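PDB 1YCO: branched-chain phosphotransacylase from Enterococcus faecalis, which probably transfers short, branched acyl groups between coenzyme A and phosphate as an acyltransferase of the phosphate acetyltransferase and butyryltransferase family. Local coordinates for residues A[207-210]-A[211-215]; A[128-131]-A[132-136]; A[167-170]-A[171-175]. All coordinates share one frame; numbering follows the deposited sequence.

In the fold
Following the chain from the N terminus, contact 2 comes first, within helix 127-143, then contact 3 within helix 165-177, and last contact 1, in the loop that runs into strand 215-217. Each is local, a nine-residue run of unbroken chain that closes no long loop, so they stand in series and none nests in or crosses another. Contacts 2 and 3 meet directly: Leu130 and Ile131 of the first helix pack against Val173 of the second, and Leu130 also against Leu169, with strand 150-154 beneath both helices. Contact 1 touches neither, its nearest atoms lying about 6 Å from contact 2 and about 7 Å from contact 3, yet it borders the same mixed sheet through strand 150-154.

Contact 1: residues A[207-210]-A[211-215]; sequences GPIM and GDADI
With a chi1 of 69°, Asp212 carries CG between its own backbone N and carbonyl carbon, and from there the carboxylate folds back over the bend toward Met210. Ile209 holds CG2 anti to its backbone N, which places that methyl beside Ala213 CB, 3.8 Å away. The polar tie is a hydrogen bond from Met210 N to Asp212 OD1, 3.2 Å long. It is bent, and the donor stands 36° out of the carboxylate plane. Beside it, Ile209 CG2 passes the same OD1 at van der Waals range. Gly211 makes the bend, its positive phi of 60° putting the backbone in a left-handed conformation between Met210 and Asp212.

The bend belongs to the irregular loop between helix 197-202 and strand 215-217. Backbone bonds from Gly211 to Leu193 and from Ala213 to Ala194 fasten it to helix 191-195, while Ile209 rests on Phe186 and Leu189 of strand 184-189.

The second oxygen of the carboxylate, Asp212 OD2, forms a salt bridge with Lys150 NZ. One carboxylate thus serves a backbone amide and an ammonium group at once, which should fix its rotation and probably favours the charged form.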
ATOM      1  N   GLY A 207       4.672  12.180  19.488  1.00 41.53           N
ATOM      2  CA  GLY A 207       4.343  13.186  18.491  1.00 40.01           C
ATOM      3  C   GLY A 207       2.886  13.592  18.611  1.00 38.52           C
ATOM      4  O   GLY A 207       2.191  13.066  19.480  1.00 37.61           O
ATOM      5  N   PRO A 208       2.390  14.525  17.774  1.00 37.05           N
ATOM      6  CA  PRO A 208       0.996  14.988  17.809  1.00 36.85           C
ATOM      7  C   PRO A 208       0.016  13.859  17.519  1.00 35.63           C
ATOM      8  O   PRO A 208      -1.134  13.887  17.962  1.00 35.07           O
ATOM      9  CB  PRO A 208       0.951  16.064  16.725  1.00 37.82           C
ATOM     10  CG  PRO A 208       2.348  16.572  16.695  1.00 39.77           C
ATOM     11  CD  PRO A 208       3.164  15.306  16.800  1.00 38.16           C
ATOM     12  N   ILE A 209       0.468  12.871  16.759  1.00 33.84           N
ATOM     13  CA  ILE A 209      -0.387  11.739  16.438  1.00 33.61           C
ATOM     14  C   ILE A 209       0.329  10.452  16.775  1.00 33.18           C
ATOM     15  O   ILE A 209       1.458  10.229  16.352  1.00 31.38           O
ATOM     16  CB  ILE A 209      -0.779  11.730  14.955  1.00 33.89           C
ATOM     17  CG1 ILE A 209      -1.477  13.050  14.610  1.00 31.27           C
ATOM     18  CG2 ILE A 209      -1.669  10.514  14.676  1.00 32.00           C
ATOM     19  CD1 ILE A 209      -1.687  13.294  13.123  1.00 33.46           C
ATOM     20  N   MET A 210      -0.325   9.605  17.554  1.00 34.87           N
ATOM     21  CA  MET A 210       0.295   8.356  17.952  1.00 35.40           C
ATOM     22  C   MET A 210      -0.627   7.155  17.811  1.00 35.00           C
ATOM     23  O   MET A 210      -1.356   6.791  18.736  1.00 36.98           O
ATOM     24  CB  MET A 210       0.826   8.502  19.374  1.00 35.34           C
ATOM     25  CG  MET A 210       1.866   9.621  19.478  1.00 39.18           C
ATOM     26  SD  MET A 210       2.622   9.866  21.100  1.00 44.49           S
ATOM     27  CE  MET A 210       1.292  10.685  21.959  1.00 35.25           C
ATOM     28  N   GLY A 211      -0.588   6.558  16.622  1.00 33.73           N
ATOM     29  CA  GLY A 211      -1.397   5.392  16.323  1.00 32.17           C
ATOM     30  C   GLY A 211      -2.887   5.585  16.438  1.00 31.42           C
ATOM     31  O   GLY A 211      -3.615   4.603  16.384  1.00 32.01           O
ATOM     32  N   ASP A 212      -3.335   6.836  16.589  1.00 30.04           N
ATOM     33  CA  ASP A 212      -4.754   7.139  16.714  1.00 29.11           C
ATOM     34  C   ASP A 212      -5.259   8.165  15.696  1.00 28.30           C
ATOM     35  O   ASP A 212      -6.129   8.962  16.020  1.00 31.17           O
ATOM     36  CB  ASP A 212      -5.068   7.621  18.143  1.00 33.21           C
ATOM     37  CG  ASP A 212      -4.462   8.992  18.461  1.00 42.02           C
ATOM     38  OD1 ASP A 212      -3.512   9.416  17.757  1.00 44.99           O
ATOM     39  OD2 ASP A 212      -4.923   9.644  19.432  1.00 45.26           O
ATOM     40  N   ALA A 213      -4.733   8.138  14.470  1.00 27.78           N
ATOM     41  CA  ALA A 213      -5.144   9.084  13.432  1.00 26.32           C
ATOM     42  C   ALA A 213      -6.558   8.825  12.932  1.00 27.13           C
ATOM     43  O   ALA A 213      -6.996   7.680  12.844  1.00 28.22           O
ATOM     44  CB  ALA A 213      -4.180   9.032  12.266  1.00 25.99           C
ATOM     45  N   ASP A 214      -7.266   9.892  12.587  1.00 27.57           N
ATOM     46  CA  ASP A 214      -8.635   9.764  12.098  1.00 29.96           C
ATOM     47  C   ASP A 214      -8.712   9.763  10.575  1.00 29.23           C
ATOM     48  O   ASP A 214      -9.669   9.265   9.975  1.00 30.11           O
ATOM     49  CB  ASP A 214      -9.480  10.893  12.667  1.00 33.72           C
ATOM     50  CG  ASP A 214      -9.519  10.861  14.169  1.00 39.47           C
ATOM     51  OD1 ASP A 214     -10.047   9.872  14.713  1.00 43.17           O
ATOM     52  OD2 ASP A 214      -9.016  11.813  14.804  1.00 43.01           O
ATOM     53  N   ILE A 215      -7.691  10.338   9.961  1.00 28.16           N
ATOM     54  CA  ILE A 215      -7.618  10.419   8.524  1.00 25.82           C
ATOM     55  C   ILE A 215      -6.191  10.159   8.096  1.00 24.14           C
ATOM     56  O   ILE A 215      -5.238  10.711   8.658  1.00 23.66           O
ATOM     57  CB  ILE A 215      -7.999  11.821   8.019  1.00 26.72           C
ATOM     58  CG1 ILE A 215      -9.418  12.167   8.458  1.00 26.86           C
ATOM     59  CG2 ILE A 215      -7.846  11.883   6.490  1.00 23.17           C
ATOM     60  CD1 ILE A 215      -9.837  13.571   8.115  1.00 28.52           C
TER

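Contact 2: residues A[128-131]-A[132-136]; sequences ATLI and EIVEN
Residues 128-136 form regular alpha-helix, in which the amides of Glu132, Ile133, Val134 and Glu135 bond in turn to the carbonyls of Ala128, Thr129, Leu130 and Ile131. The bonds range from Ile133 N to Thr129 O at 2.8 Å to Glu132 N to Ala128 O at 3.2 Å.

The side chains follow the same spacing. Leu130 forks over the next turn: its CD1 meets Val134 CG2 at 3.8 Å, and its CD2 meets Ile133 CD1 at 4.0 Å. Its chi1 of -149° falls some way short of fully anti, a twist that accompanies this straddling of two neighbours. Ile133 CD1 also receives the methyl of Thr129, CG2 approaching it at 4.0 Å, while OG1 of the threonine is turned back toward Thr126, to which it is hydrogen-bonded. Aliphatic carbons crowd the carbonyls as well. Ile133 CG1 sits 3.2 Å from Thr129 O, and Glu135 CG lies 3.1 Å from Ile131 O, both CG atoms being anti to their own carbonyl carbons. Glu135 OE1 makes a long, weak ion pair with Lys138 NZ.

The helix has different neighbours on its several sides. Leu130 reaches Leu153 and Val134 reaches Ile151, both on strand 150-154; Ile131 and Val134 touch Phe177 of helix 165-177; Ile133 lies against Asp118 and Pro125; and Glu132, bent at chi2, lies against Pro98 and Ile99. Asn136, a turn further on, is tied through ND2 to Ser101 OG and Ile99 O.

The carbonyls of Ala128 to Glu132 are thus already engaged by amides one turn on, which lets Leu130 and Val134 offer the sheet apolar methyls while the two glutamates keep their carboxylates off that face.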
ATOM      1  N   ALA A 128       0.057  22.241  -3.024  1.00 32.57           N
ATOM      2  CA  ALA A 128      -1.212  22.958  -3.059  1.00 30.99           C
ATOM      3  C   ALA A 128      -2.379  21.969  -3.101  1.00 29.90           C
ATOM      4  O   ALA A 128      -3.382  22.134  -2.408  1.00 27.89           O
ATOM      5  CB  ALA A 128      -1.253  23.886  -4.267  1.00 31.69           C
ATOM      6  N   THR A 129      -2.223  20.943  -3.928  1.00 28.76           N
ATOM      7  CA  THR A 129      -3.227  19.912  -4.077  1.00 29.44           C
ATOM      8  C   THR A 129      -3.431  19.094  -2.799  1.00 29.73           C
ATOM      9  O   THR A 129      -4.569  18.814  -2.385  1.00 28.77           O
ATOM     10  CB  THR A 129      -2.851  18.967  -5.204  1.00 30.12           C
ATOM     11  OG1 THR A 129      -2.658  19.726  -6.400  1.00 32.58           O
ATOM     12  CG2 THR A 129      -3.947  17.927  -5.419  1.00 28.76           C
ATOM     13  N   LEU A 130      -2.324  18.720  -2.174  1.00 28.97           N
ATOM     14  CA  LEU A 130      -2.382  17.929  -0.956  1.00 30.55           C
ATOM     15  C   LEU A 130      -3.107  18.760   0.093  1.00 31.10           C
ATOM     16  O   LEU A 130      -3.940  18.240   0.828  1.00 30.62           O
ATOM     17  CB  LEU A 130      -0.962  17.562  -0.493  1.00 32.56           C
ATOM     18  CG  LEU A 130      -0.701  16.243   0.256  1.00 34.32           C
ATOM     19  CD1 LEU A 130      -1.316  16.301   1.621  1.00 36.34           C
ATOM     20  CD2 LEU A 130      -1.238  15.056  -0.538  1.00 33.69           C
ATOM     21  N   ILE A 131      -2.807  20.059   0.135  1.00 31.66           N
ATOM     22  CA  ILE A 131      -3.457  20.964   1.082  1.00 32.46           C
ATOM     23  C   ILE A 131      -4.982  20.912   0.911  1.00 33.20           C
ATOM     24  O   ILE A 131      -5.714  20.831   1.896  1.00 33.11           O
ATOM     25  CB  ILE A 131      -2.946  22.420   0.904  1.00 32.69           C
ATOM     26  CG1 ILE A 131      -1.536  22.536   1.495  1.00 32.14           C
ATOM     27  CG2 ILE A 131      -3.895  23.409   1.572  1.00 32.15           C
ATOM     28  CD1 ILE A 131      -0.889  23.897   1.318  1.00 31.59           C
ATOM     29  N   GLU A 132      -5.448  20.934  -0.336  1.00 33.02           N
ATOM     30  CA  GLU A 132      -6.876  20.867  -0.611  1.00 34.64           C
ATOM     31  C   GLU A 132      -7.443  19.477  -0.300  1.00 33.55           C
ATOM     32  O   GLU A 132      -8.601  19.363   0.097  1.00 33.89           O
ATOM     33  CB  GLU A 132      -7.169  21.220  -2.078  1.00 38.82           C
ATOM     34  CG  GLU A 132      -7.087  22.718  -2.427  1.00 43.44           C
ATOM     35  CD  GLU A 132      -7.861  23.596  -1.450  1.00 45.16           C
ATOM     36  OE1 GLU A 132      -9.024  23.265  -1.132  1.00 46.65           O
ATOM     37  OE2 GLU A 132      -7.303  24.621  -1.005  1.00 46.16           O
ATOM     38  N   ILE A 133      -6.638  18.428  -0.502  1.00 31.91           N
ATOM     39  CA  ILE A 133      -7.069  17.053  -0.211  1.00 31.25           C
ATOM     40  C   ILE A 133      -7.350  16.912   1.284  1.00 29.33           C
ATOM     41  O   ILE A 133      -8.313  16.258   1.683  1.00 24.67           O
ATOM     42  CB  ILE A 133      -5.994  16.017  -0.616  1.00 33.17           C
ATOM     43  CG1 ILE A 133      -5.890  15.955  -2.137  1.00 35.43           C
ATOM     44  CG2 ILE A 133      -6.340  14.638  -0.075  1.00 30.53           C
ATOM     45  CD1 ILE A 133      -4.685  15.171  -2.622  1.00 39.22           C
ATOM     46  N   VAL A 134      -6.505  17.540   2.093  1.00 28.10           N
ATOM     47  CA  VAL A 134      -6.656  17.514   3.536  1.00 32.01           C
ATOM     48  C   VAL A 134      -7.954  18.249   3.889  1.00 34.17           C
ATOM     49  O   VAL A 134      -8.808  17.710   4.587  1.00 35.05           O
ATOM     50  CB  VAL A 134      -5.440  18.184   4.228  1.00 31.56           C
ATOM     51  CG1 VAL A 134      -5.670  18.297   5.722  1.00 32.02           C
ATOM     52  CG2 VAL A 134      -4.181  17.366   3.958  1.00 31.41           C
ATOM     53  N   GLU A 135      -8.116  19.461   3.373  1.00 36.02           N
ATOM     54  CA  GLU A 135      -9.317  20.237   3.627  1.00 36.46           C
ATOM     55  C   GLU A 135     -10.589  19.436   3.315  1.00 34.55           C
ATOM     56  O   GLU A 135     -11.493  19.363   4.145  1.00 33.61           O
ATOM     57  CB  GLU A 135      -9.282  21.518   2.799  1.00 40.41           C
ATOM     58  CG  GLU A 135      -8.083  22.387   3.105  1.00 45.09           C
ATOM     59  CD  GLU A 135      -8.134  22.982   4.498  1.00 50.89           C
ATOM     60  OE1 GLU A 135      -8.384  22.231   5.466  1.00 54.00           O
ATOM     61  OE2 GLU A 135      -7.918  24.208   4.624  1.00 55.19           O
ATOM     62  N   ASN A 136     -10.653  18.837   2.126  1.00 31.70           N
ATOM     63  CA  ASN A 136     -11.808  18.027   1.725  1.00 32.53           C
ATOM     64  C   ASN A 136     -12.099  16.901   2.749  1.00 33.38           C
ATOM     65  O   ASN A 136     -13.251  16.744   3.195  1.00 32.45           O
ATOM     66  CB  ASN A 136     -11.584  17.419   0.321  1.00 33.47           C
ATOM     67  CG  ASN A 136     -11.907  18.399  -0.831  1.00 35.82           C
ATOM     68  OD1 ASN A 136     -11.991  19.619  -0.638  1.00 38.10           O
ATOM     69  ND2 ASN A 136     -12.071  17.856  -2.038  1.00 34.28           N
TER

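Contact 3: residues A[167-170]-A[171-175]; sequences SVLA and KEVTA
The peptide carbonyl of Ala170 is a flat group addressed by Thr174 from opposite faces. On one side Thr174 OG1 donates to Ala170 O at 2.6 Å, standing 41° out of the carbonyl plane. From the other face Thr174 N completes the ordinary helical bond to Ala170 O at 2.9 Å, tilted 22° from the plane. The hydroxyl gets there because chi1 of -63° sets OG1 anti to the carbonyl carbon of its own residue, pointing back along the helix. A second flat group, the carboxylate of Glu172, has Val168 CG1 over one face, 4.2 Å from Glu172 CD. Its CG, on the way there, passes Val168 O at 3.2 Å.

These residues belong to the helix of a beta-alpha-beta crossover, in which helix 165-177 connects strands 150-154 and 184-189, neighbouring parallel strands of the mixed sheet. Ala170, Val173 and Thr174 touch Leu153, and Ala170 also touches Pro188. Thr174 OG1 is hydrogen-bonded to Gly187 O as well, so its hydroxyl links the helix to the strand after it; its one hydrogen can only be shared or alternate between the two carbonyl oxygens.

On the flank facing helix 127-143, Val173 meets Leu130, while Leu169 and Glu172 lie against Gln127. Leu169 sets CG anti to the backbone N, and its CD1 meets Val173 CG2 at 3.5 Å, the two side chains crossing at a slant. The same valine methyl, CG2, lies 3.2 Å from Leu169 O, close beside the backbone bond from Val173 N to that oxygen.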
ATOM      1  N   SER A 167       8.360  12.535   2.047  1.00 32.17           N
ATOM      2  CA  SER A 167       8.791  13.002   3.350  1.00 33.79           C
ATOM      3  C   SER A 167       8.757  14.532   3.360  1.00 34.32           C
ATOM      4  O   SER A 167       8.188  15.151   4.267  1.00 35.36           O
ATOM      5  CB  SER A 167      10.207  12.493   3.638  1.00 33.37           C
ATOM      6  OG  SER A 167      10.599  12.796   4.955  1.00 37.18           O
ATOM      7  N   VAL A 168       9.356  15.128   2.334  1.00 35.10           N
ATOM      8  CA  VAL A 168       9.432  16.584   2.179  1.00 34.97           C
ATOM      9  C   VAL A 168       8.049  17.208   2.019  1.00 34.92           C
ATOM     10  O   VAL A 168       7.761  18.270   2.578  1.00 35.97           O
ATOM     11  CB  VAL A 168      10.298  16.956   0.941  1.00 34.09           C
ATOM     12  CG1 VAL A 168      10.367  18.472   0.770  1.00 33.37           C
ATOM     13  CG2 VAL A 168      11.694  16.380   1.107  1.00 34.08           C
ATOM     14  N   LEU A 169       7.198  16.554   1.244  1.00 33.96           N
ATOM     15  CA  LEU A 169       5.859  17.064   1.048  1.00 35.32           C
ATOM     16  C   LEU A 169       5.120  17.096   2.399  1.00 33.81           C
ATOM     17  O   LEU A 169       4.478  18.088   2.735  1.00 32.40           O
ATOM     18  CB  LEU A 169       5.115  16.191   0.032  1.00 37.16           C
ATOM     19  CG  LEU A 169       3.621  16.486  -0.206  1.00 39.50           C
ATOM     20  CD1 LEU A 169       3.391  17.972  -0.427  1.00 37.44           C
ATOM     21  CD2 LEU A 169       3.145  15.674  -1.400  1.00 39.94           C
ATOM     22  N   ALA A 170       5.235  16.020   3.174  1.00 33.06           N
ATOM     23  CA  ALA A 170       4.589  15.945   4.482  1.00 33.95           C
ATOM     24  C   ALA A 170       5.004  17.109   5.370  1.00 33.65           C
ATOM     25  O   ALA A 170       4.168  17.764   5.995  1.00 34.65           O
ATOM     26  CB  ALA A 170       4.933  14.626   5.174  1.00 31.04           C
ATOM     27  N   LYS A 171       6.305  17.355   5.438  1.00 35.41           N
ATOM     28  CA  LYS A 171       6.823  18.439   6.259  1.00 36.75           C
ATOM     29  C   LYS A 171       6.293  19.811   5.827  1.00 36.50           C
ATOM     30  O   LYS A 171       6.005  20.650   6.674  1.00 36.38           O
ATOM     31  CB  LYS A 171       8.357  18.444   6.230  1.00 38.77           C
ATOM     32  CG  LYS A 171       8.974  19.585   7.032  1.00 43.79           C
ATOM     33  CD  LYS A 171      10.498  19.615   6.920  1.00 47.62           C
ATOM     34  CE  LYS A 171      10.963  19.837   5.478  1.00 49.87           C
ATOM     35  NZ  LYS A 171      10.400  21.090   4.885  1.00 55.17           N
ATOM     36  N   GLU A 172       6.159  20.046   4.523  1.00 34.72           N
ATOM     37  CA  GLU A 172       5.667  21.343   4.065  1.00 36.85           C
ATOM     38  C   GLU A 172       4.193  21.564   4.370  1.00 36.35           C
ATOM     39  O   GLU A 172       3.801  22.633   4.830  1.00 37.57           O
ATOM     40  CB  GLU A 172       5.880  21.512   2.570  1.00 39.69           C
ATOM     41  CG  GLU A 172       7.313  21.444   2.131  1.00 44.32           C
ATOM     42  CD  GLU A 172       7.409  21.418   0.625  1.00 48.17           C
ATOM     43  OE1 GLU A 172       6.577  20.717   0.008  1.00 49.79           O
ATOM     44  OE2 GLU A 172       8.303  22.088   0.057  1.00 51.15           O
ATOM     45  N   VAL A 173       3.379  20.548   4.110  1.00 36.38           N
ATOM     46  CA  VAL A 173       1.943  20.623   4.350  1.00 35.00           C
ATOM     47  C   VAL A 173       1.697  20.759   5.851  1.00 34.92           C
ATOM     48  O   VAL A 173       0.749  21.412   6.286  1.00 36.28           O
ATOM     49  CB  VAL A 173       1.244  19.351   3.802  1.00 36.02           C
ATOM     50  CG1 VAL A 173      -0.261  19.410   4.047  1.00 34.93           C
ATOM     51  CG2 VAL A 173       1.529  19.217   2.307  1.00 34.25           C
ATOM     52  N   THR A 174       2.558  20.133   6.643  1.00 35.78           N
ATOM     53  CA  THR A 174       2.445  20.216   8.094  1.00 35.60           C
ATOM     54  C   THR A 174       2.660  21.677   8.504  1.00 35.51           C
ATOM     55  O   THR A 174       1.854  22.256   9.235  1.00 34.75           O
ATOM     56  CB  THR A 174       3.505  19.325   8.789  1.00 34.98           C
ATOM     57  OG1 THR A 174       3.269  17.952   8.456  1.00 33.97           O
ATOM     58  CG2 THR A 174       3.443  19.494  10.303  1.00 35.58           C
ATOM     59  N   ALA A 175       3.751  22.266   8.018  1.00 34.94           N
ATOM     60  CA  ALA A 175       4.082  23.658   8.320  1.00 35.84           C
ATOM     61  C   ALA A 175       2.907  24.574   7.978  1.00 34.56           C
ATOM     62  O   ALA A 175       2.607  25.508   8.714  1.00 34.87           O
ATOM     63  CB  ALA A 175       5.331  24.086   7.534  1.00 34.10           C
TER